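Side-chain contacts in STBB protein (Escherichia coli, PDB 2JD3), which probably binds the centromere-like parC DNA as a ribbon-helix-helix dimer and links it to actin-like ParM filaments during plasmid segregation: residues Gln73-Leu78 against Thr82-Ser87; Leu12-Glu17 against Phe22-Ala27; Glu26-Val31 against Gly37-Asn42. All coordinates share one frame; numbering follows the deposited sequence.

Contact 1. Residues Gln73-Leu78 against Thr82-Ser87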
# COMPACT_ATOMS: atom_id res chain seq x y z
N GLN A 73 3.49 -11.26 -3.97
CA GLN A 73 2.63 -11.46 -2.81
C GLN A 73 1.51 -10.43 -2.82
O GLN A 73 0.37 -10.73 -2.46
CB GLN A 73 3.42 -11.31 -1.51
CG GLN A 73 4.26 -12.51 -1.14
CD GLN A 73 4.89 -12.37 0.22
OE1 GLN A 73 5.31 -13.35 0.84
NE2 GLN A 73 4.96 -11.14 0.71
N VAL A 74 1.83 -9.21 -3.24
CA VAL A 74 0.82 -8.16 -3.29
C VAL A 74 -0.25 -8.50 -4.30
O VAL A 74 -1.44 -8.35 -4.02
CB VAL A 74 1.42 -6.78 -3.64
CG1 VAL A 74 0.33 -5.73 -3.74
CG2 VAL A 74 2.44 -6.36 -2.59
N VAL A 75 0.15 -8.99 -5.47
CA VAL A 75 -0.82 -9.33 -6.50
C VAL A 75 -1.75 -10.43 -6.00
O VAL A 75 -2.96 -10.40 -6.25
CB VAL A 75 -0.14 -9.79 -7.81
CG1 VAL A 75 -1.19 -10.06 -8.87
CG2 VAL A 75 0.83 -8.74 -8.30
N THR A 76 -1.18 -11.38 -5.28
CA THR A 76 -1.96 -12.49 -4.74
C THR A 76 -3.01 -12.02 -3.73
O THR A 76 -4.20 -12.27 -3.91
CB THR A 76 -1.04 -13.51 -4.07
OG1 THR A 76 -0.14 -14.03 -5.06
CG2 THR A 76 -1.85 -14.63 -3.45
N LEU A 77 -2.56 -11.35 -2.68
CA LEU A 77 -3.50 -10.83 -1.69
C LEU A 77 -4.55 -9.98 -2.40
O LEU A 77 -5.73 -9.97 -2.03
CB LEU A 77 -2.74 -9.99 -0.66
CG LEU A 77 -2.24 -10.69 0.59
CD1 LEU A 77 -1.97 -12.16 0.34
CD2 LEU A 77 -0.98 -10.00 1.06
N LEU A 78 -4.12 -9.28 -3.43
CA LEU A 78 -5.00 -8.43 -4.21
C LEU A 78 -6.14 -9.19 -4.86
O LEU A 78 -7.29 -8.74 -4.86
CB LEU A 78 -4.19 -7.73 -5.29
CG LEU A 78 -4.13 -6.22 -5.21
CD1 LEU A 78 -3.27 -5.72 -6.34
CD2 LEU A 78 -5.53 -5.63 -5.28
N THR A 82 -9.93 -9.06 -4.01
CA THR A 82 -10.60 -8.16 -4.94
C THR A 82 -11.26 -8.89 -6.09
O THR A 82 -12.27 -8.44 -6.63
CB THR A 82 -9.57 -7.16 -5.51
OG1 THR A 82 -9.60 -5.96 -4.74
CG2 THR A 82 -9.84 -6.86 -6.96
N GLY A 83 -10.68 -10.03 -6.46
CA GLY A 83 -11.21 -10.81 -7.55
C GLY A 83 -10.35 -10.64 -8.78
O GLY A 83 -10.59 -11.28 -9.80
N TRP A 84 -9.33 -9.78 -8.68
CA TRP A 84 -8.45 -9.52 -9.81
C TRP A 84 -7.76 -10.77 -10.33
O TRP A 84 -7.27 -11.60 -9.57
CB TRP A 84 -7.37 -8.49 -9.43
CG TRP A 84 -6.56 -8.05 -10.61
CD1 TRP A 84 -6.85 -7.04 -11.48
CD2 TRP A 84 -5.38 -8.68 -11.13
NE1 TRP A 84 -5.94 -7.01 -12.51
CE2 TRP A 84 -5.02 -8.01 -12.32
CE3 TRP A 84 -4.59 -9.76 -10.71
CZ2 TRP A 84 -3.92 -8.37 -13.08
CZ3 TRP A 84 -3.49 -10.13 -11.48
CH2 TRP A 84 -3.17 -9.43 -12.65
N LYS A 85 -7.73 -10.90 -11.65
CA LYS A 85 -7.09 -12.03 -12.32
C LYS A 85 -6.48 -11.58 -13.64
O LYS A 85 -6.95 -10.63 -14.27
CB LYS A 85 -8.11 -13.13 -12.63
CG LYS A 85 -8.64 -13.88 -11.43
CD LYS A 85 -9.47 -15.07 -11.88
CE LYS A 85 -9.96 -15.91 -10.71
NZ LYS A 85 -10.69 -17.13 -11.18
N PRO A 86 -5.40 -12.24 -14.05
CA PRO A 86 -4.77 -11.88 -15.32
C PRO A 86 -5.82 -12.01 -16.41
O PRO A 86 -6.88 -12.59 -16.19
CB PRO A 86 -3.66 -12.91 -15.45
CG PRO A 86 -3.25 -13.12 -14.03
CD PRO A 86 -4.58 -13.21 -13.31
N SER A 87 -5.54 -11.47 -17.59
CA SER A 87 -6.49 -11.53 -18.69
C SER A 87 -5.91 -12.35 -19.85
O SER A 87 -5.45 -13.47 -19.67
CB SER A 87 -6.77 -10.12 -19.17
OG SER A 87 -5.55 -9.49 -19.51
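Val75 meets the indole of Trp84 through one methyl, which comes at the six-membered ring from a slant: CG1 of Val75 lies 3.5 Å from CZ3 of Trp84. With CG1 anti to the backbone N (chi1 -177°), the valine turns this branch, and not CG2, to the ring. The indole also swings out anti to its own backbone N, and its ring plane is turned about square to the plane through CA, CB and CG (chi2 87°), which carries the benzo portion back to the helix. The backbone N of Pro86 lies 3.8 Å above the Trp84 ring plane, over one face near the rim. This fold-back follows the end of helix 71-82, in the part of the chain beyond the ribbon-helix-helix core. There Gly83 leaves helical geometry with a positive phi (105°), and the chain turns so that Trp84 faces the helix it has just left. At the turn, Leu78 and Thr82 lie side by side, Leu78 CD2 being 4.1 Å from Thr82 OG1. Trp84 is also an interface residue: its NE1 donates to Asp72 OD2 of the second subunit, fixing the polar edge of the indole, and Val75 of the second subunit packs on it too.

Contact 2. Residues Leu12-Glu17 against Phe22-Ala27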
# COMPACT_ATOMS: atom_id res chain seq x y z
N LEU A 12 0.34 8.23 14.29
CA LEU A 12 0.19 6.78 14.31
C LEU A 12 1.33 6.12 15.08
O LEU A 12 2.40 6.71 15.26
CB LEU A 12 0.13 6.25 12.86
CG LEU A 12 1.37 6.41 11.98
CD1 LEU A 12 2.26 5.19 12.15
CD2 LEU A 12 0.97 6.54 10.54
N TYR A 13 1.11 4.89 15.54
CA TYR A 13 2.12 4.18 16.32
C TYR A 13 2.50 2.80 15.80
O TYR A 13 1.63 1.99 15.45
CB TYR A 13 1.67 4.01 17.78
CG TYR A 13 1.41 5.30 18.50
CD1 TYR A 13 0.12 5.84 18.56
CD2 TYR A 13 2.45 6.03 19.07
CE1 TYR A 13 -0.11 7.08 19.15
CE2 TYR A 13 2.23 7.26 19.66
CZ TYR A 13 0.95 7.78 19.70
OH TYR A 13 0.73 9.03 20.25
N LEU A 14 3.80 2.53 15.76
CA LEU A 14 4.31 1.23 15.35
C LEU A 14 4.72 0.50 16.63
O LEU A 14 4.85 1.12 17.69
CB LEU A 14 5.51 1.39 14.41
CG LEU A 14 5.20 1.92 13.01
CD1 LEU A 14 6.43 1.79 12.12
CD2 LEU A 14 4.06 1.12 12.41
N HIS A 15 4.92 -0.82 16.53
CA HIS A 15 5.30 -1.63 17.68
C HIS A 15 6.50 -2.49 17.36
O HIS A 15 6.36 -3.65 16.95
CB HIS A 15 4.14 -2.54 18.07
CG HIS A 15 2.89 -1.80 18.41
ND1 HIS A 15 2.81 -0.93 19.47
CD2 HIS A 15 1.67 -1.79 17.82
CE1 HIS A 15 1.59 -0.41 19.53
NE2 HIS A 15 0.88 -0.92 18.53
N PRO A 16 7.71 -1.95 17.55
CA PRO A 16 8.97 -2.65 17.28
C PRO A 16 8.99 -4.12 17.69
O PRO A 16 9.63 -4.94 17.03
CB PRO A 16 10.01 -1.81 18.02
CG PRO A 16 9.19 -1.04 19.03
CD PRO A 16 7.97 -0.69 18.26
N GLU A 17 8.27 -4.46 18.76
CA GLU A 17 8.20 -5.85 19.23
C GLU A 17 7.70 -6.82 18.14
O GLU A 17 7.96 -8.01 18.20
CB GLU A 17 7.31 -5.96 20.47
CG GLU A 17 5.93 -5.32 20.34
CD GLU A 17 5.89 -3.90 20.91
OE1 GLU A 17 4.79 -3.30 20.94
OE2 GLU A 17 6.96 -3.39 21.32
N PHE A 22 8.91 -3.82 13.04
CA PHE A 22 10.35 -3.68 13.09
C PHE A 22 10.94 -3.55 11.70
O PHE A 22 11.82 -2.73 11.46
CB PHE A 22 11.00 -4.87 13.80
CG PHE A 22 12.45 -4.67 14.09
CD1 PHE A 22 12.86 -3.78 15.08
CD2 PHE A 22 13.43 -5.33 13.33
CE1 PHE A 22 14.21 -3.55 15.33
CE2 PHE A 22 14.78 -5.10 13.57
CZ PHE A 22 15.17 -4.21 14.56
N GLN A 23 10.46 -4.36 10.77
CA GLN A 23 10.98 -4.30 9.41
C GLN A 23 10.68 -2.93 8.80
O GLN A 23 11.42 -2.44 7.94
CB GLN A 23 10.37 -5.43 8.57
CG GLN A 23 10.73 -5.38 7.11
CD GLN A 23 10.36 -6.66 6.36
OE1 GLN A 23 10.19 -6.64 5.14
NE2 GLN A 23 10.25 -7.77 7.09
N THR A 24 9.59 -2.30 9.25
CA THR A 24 9.19 -0.99 8.77
C THR A 24 10.13 0.07 9.33
O THR A 24 10.50 1.00 8.62
CB THR A 24 7.74 -0.66 9.18
OG1 THR A 24 6.87 -1.67 8.69
CG2 THR A 24 7.30 0.66 8.60
N LEU A 25 10.50 -0.07 10.60
CA LEU A 25 11.42 0.86 11.26
C LEU A 25 12.73 0.94 10.50
O LEU A 25 13.26 2.03 10.26
CB LEU A 25 11.72 0.43 12.69
CG LEU A 25 10.69 0.79 13.76
CD1 LEU A 25 11.06 0.14 15.07
CD2 LEU A 25 10.65 2.29 13.91
N GLU A 26 13.27 -0.21 10.13
CA GLU A 26 14.52 -0.23 9.40
C GLU A 26 14.38 0.50 8.07
O GLU A 26 15.26 1.25 7.68
CB GLU A 26 14.98 -1.67 9.19
CG GLU A 26 15.45 -2.32 10.48
CD GLU A 26 15.92 -3.75 10.29
OE1 GLU A 26 16.47 -4.33 11.26
OE2 GLU A 26 15.74 -4.30 9.18
N ALA A 27 13.27 0.28 7.38
CA ALA A 27 13.05 0.95 6.11
C ALA A 27 13.09 2.46 6.32
O ALA A 27 13.76 3.18 5.58
CB ALA A 27 11.72 0.53 5.52
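Leu14 and Pro16 make an apolar strand-to-helix contact with Thr24 and Leu25, at the step from the ribbon to the first helix of the ribbon-helix-helix fold. The evidence is a short series of van der Waals contacts, most of them between carbons. Leu14 CD1 reaches the methyl of Thr24, 3.8 Å from its CG2, and the two side chains run across each other at about a right angle. Thr24 can offer that methyl because CG2 stands anti to the backbone N, while OG1 turns back along the helix and bonds to the carbonyl O of Ala20; the residue thus divides into a polar branch spent within its helix and an apolar one given to the strand. Past the end of the strand, Pro16 lays the side of its ring against Leu25, with CB of Pro16 3.7 Å from CD1 of Leu25. Phe22 takes part through the base of its side chain: its CB is 3.5 Å from the carbonyl O of Pro16, whose CA is 4.5 Å from the CA of Phe22, the closest pair of CA atoms. Between the segments, Asp21 OD1 accepts the backbone N-H of His15, tying the strand end to helix 19-29. Strand 8-14 pairs in an antiparallel ladder with a strand of the second subunit, whose Ile45 packs on Leu14 and whose Tyr10 packs on Leu25, so that the contact sits between its own helix 19-29 and the shared two-stranded ribbon.

Contact 3. Residues Glu26-Val31 against Gly37-Asn42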
# COMPACT_ATOMS: atom_id res chain seq x y z
N GLU A 26 13.27 -0.21 10.13
CA GLU A 26 14.52 -0.23 9.40
C GLU A 26 14.38 0.50 8.07
O GLU A 26 15.26 1.25 7.68
CB GLU A 26 14.98 -1.67 9.19
CG GLU A 26 15.45 -2.32 10.48
CD GLU A 26 15.92 -3.75 10.29
OE1 GLU A 26 16.47 -4.33 11.26
OE2 GLU A 26 15.74 -4.30 9.18
N ALA A 27 13.27 0.28 7.38
CA ALA A 27 13.05 0.95 6.11
C ALA A 27 13.09 2.46 6.32
O ALA A 27 13.76 3.18 5.58
CB ALA A 27 11.72 0.53 5.52
N ILE A 28 12.37 2.94 7.34
CA ILE A 28 12.34 4.36 7.64
C ILE A 28 13.77 4.86 7.90
O ILE A 28 14.23 5.82 7.27
CB ILE A 28 11.52 4.67 8.92
CG1 ILE A 28 10.11 4.08 8.81
CG2 ILE A 28 11.46 6.17 9.14
CD1 ILE A 28 9.24 4.74 7.77
N GLU A 29 14.45 4.18 8.82
CA GLU A 29 15.82 4.53 9.20
C GLU A 29 16.74 4.83 8.03
O GLU A 29 17.44 5.84 8.05
CB GLU A 29 16.45 3.42 10.05
CG GLU A 29 15.75 3.10 11.38
CD GLU A 29 15.69 4.28 12.34
OE1 GLU A 29 15.30 4.07 13.52
OE2 GLU A 29 16.02 5.42 11.93
N SER A 30 16.75 3.98 7.01
CA SER A 30 17.63 4.20 5.86
C SER A 30 17.09 5.22 4.85
O SER A 30 17.33 5.12 3.64
CB SER A 30 17.94 2.87 5.16
OG SER A 30 16.77 2.20 4.75
N VAL A 31 16.36 6.20 5.37
CA VAL A 31 15.80 7.28 4.57
C VAL A 31 16.06 8.54 5.39
O VAL A 31 15.58 8.66 6.53
CB VAL A 31 14.26 7.11 4.36
CG1 VAL A 31 13.70 8.32 3.66
CG2 VAL A 31 13.98 5.87 3.55
N GLY A 37 9.26 13.15 5.71
CA GLY A 37 7.95 13.78 5.75
C GLY A 37 7.15 13.47 4.50
O GLY A 37 5.95 13.17 4.57
N GLU A 38 7.81 13.54 3.36
CA GLU A 38 7.15 13.29 2.09
C GLU A 38 6.97 11.79 1.87
O GLU A 38 6.08 11.35 1.14
CB GLU A 38 7.97 13.91 0.96
CG GLU A 38 7.27 13.94 -0.38
CD GLU A 38 7.54 15.23 -1.15
OE1 GLU A 38 8.73 15.62 -1.26
OE2 GLU A 38 6.56 15.85 -1.64
N LEU A 39 7.83 11.00 2.51
CA LEU A 39 7.77 9.55 2.39
C LEU A 39 6.58 9.02 3.21
O LEU A 39 5.86 8.12 2.77
CB LEU A 39 9.10 8.95 2.87
CG LEU A 39 9.42 7.45 2.89
CD1 LEU A 39 8.88 6.87 4.18
CD2 LEU A 39 8.85 6.75 1.66
N PHE A 40 6.36 9.60 4.39
CA PHE A 40 5.26 9.20 5.25
C PHE A 40 3.90 9.47 4.61
O PHE A 40 2.98 8.65 4.71
CB PHE A 40 5.33 9.94 6.59
CG PHE A 40 6.49 9.53 7.45
CD1 PHE A 40 7.47 8.65 6.98
CD2 PHE A 40 6.61 10.02 8.74
CE1 PHE A 40 8.55 8.28 7.78
CE2 PHE A 40 7.68 9.65 9.55
CZ PHE A 40 8.65 8.78 9.07
N ARG A 41 3.75 10.62 3.96
CA ARG A 41 2.49 10.96 3.32
C ARG A 41 2.14 9.98 2.21
O ARG A 41 1.00 9.50 2.12
CB ARG A 41 2.56 12.39 2.78
CG ARG A 41 1.39 12.78 1.91
CD ARG A 41 1.45 14.24 1.49
NE ARG A 41 0.54 14.51 0.37
CZ ARG A 41 0.78 14.15 -0.89
NH1 ARG A 41 1.90 13.51 -1.20
NH2 ARG A 41 -0.10 14.42 -1.84
N ASN A 42 3.12 9.68 1.36
CA ASN A 42 2.93 8.75 0.25
C ASN A 42 2.61 7.34 0.75
O ASN A 42 1.70 6.67 0.25
CB ASN A 42 4.17 8.72 -0.63
CG ASN A 42 4.24 9.90 -1.58
OD1 ASN A 42 5.31 10.42 -1.86
ND2 ASN A 42 3.08 10.33 -2.09
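Ile28 is the tight point of this contact, applying two methyls to the outer end of the Phe40 ring. Its CD1 lies 3.6 Å from CE1 of Phe40 and arrives on a slant, whereas CG2 lies in the ring plane at the edge, 3.8 Å from CZ of Phe40. The torsions explain the double touch: CG2 is anti to the backbone N and CG1 anti to the carbonyl carbon (chi1 -55°), and the further turn at chi2 (-67°) bends CD1 round so that both methyls reach the same end of the ring. The two side chains meet nearly at right angles. Both residues are buried, and the second subunit completes their surroundings, with Met48 against Ile28 and with Phe44 meeting Phe40 edge-to-face.

Leu39 makes the looser part. Its CD1 is 4.2 Å from CD1 of Ile28, and its CG is no nearer than 4.4 Å to CG1 of Val31, two residues past the end of helix 19-29. The backbones stay well apart, the nearest CA atoms, those of Val31 and Leu39, being 8.6 Å from each other, so between these two segments, which belong to the two helices of the ribbon-helix-helix unit and the turn after the first, the contact is made by side chains. Farther out the surface turns polar, with Glu29, Ser30 and Glu38 exposed. There Ser30 closes the helix turn through its backbone N, bonded to the carbonyl O of Glu26 at 3.2 Å, and the carbonyl O of Val31 accepts from Arg36 NE.

Arg41 points elsewhere, forming a salt bridge with Asp21 of the second subunit. Every touch across the two segments is between carbon atoms, which implies that their fit rests on side-chain shape and on the removal of apolar surface from water, with polar bonding left to the turn and the subunit interface.

How the contacts relate
From the N terminus, contact 2 comes first: it closes the short loop between strand 8-14 and helix 19-29. Contact 3 begins on the same helix, sharing Glu26 and Ala27, and closes the turn into helix 33-53; the two centres are 11 Å apart, and together they join strand, first helix and second helix in succession. Contact 1 follows much later, folding the chain after helix 71-82 back onto that helix, with its centre 26 Å from each of the others and on the opposite side of the chain's centre. The loops run in series, and none encloses another. All three also touch the second subunit, so each local closure borders the dimer interface.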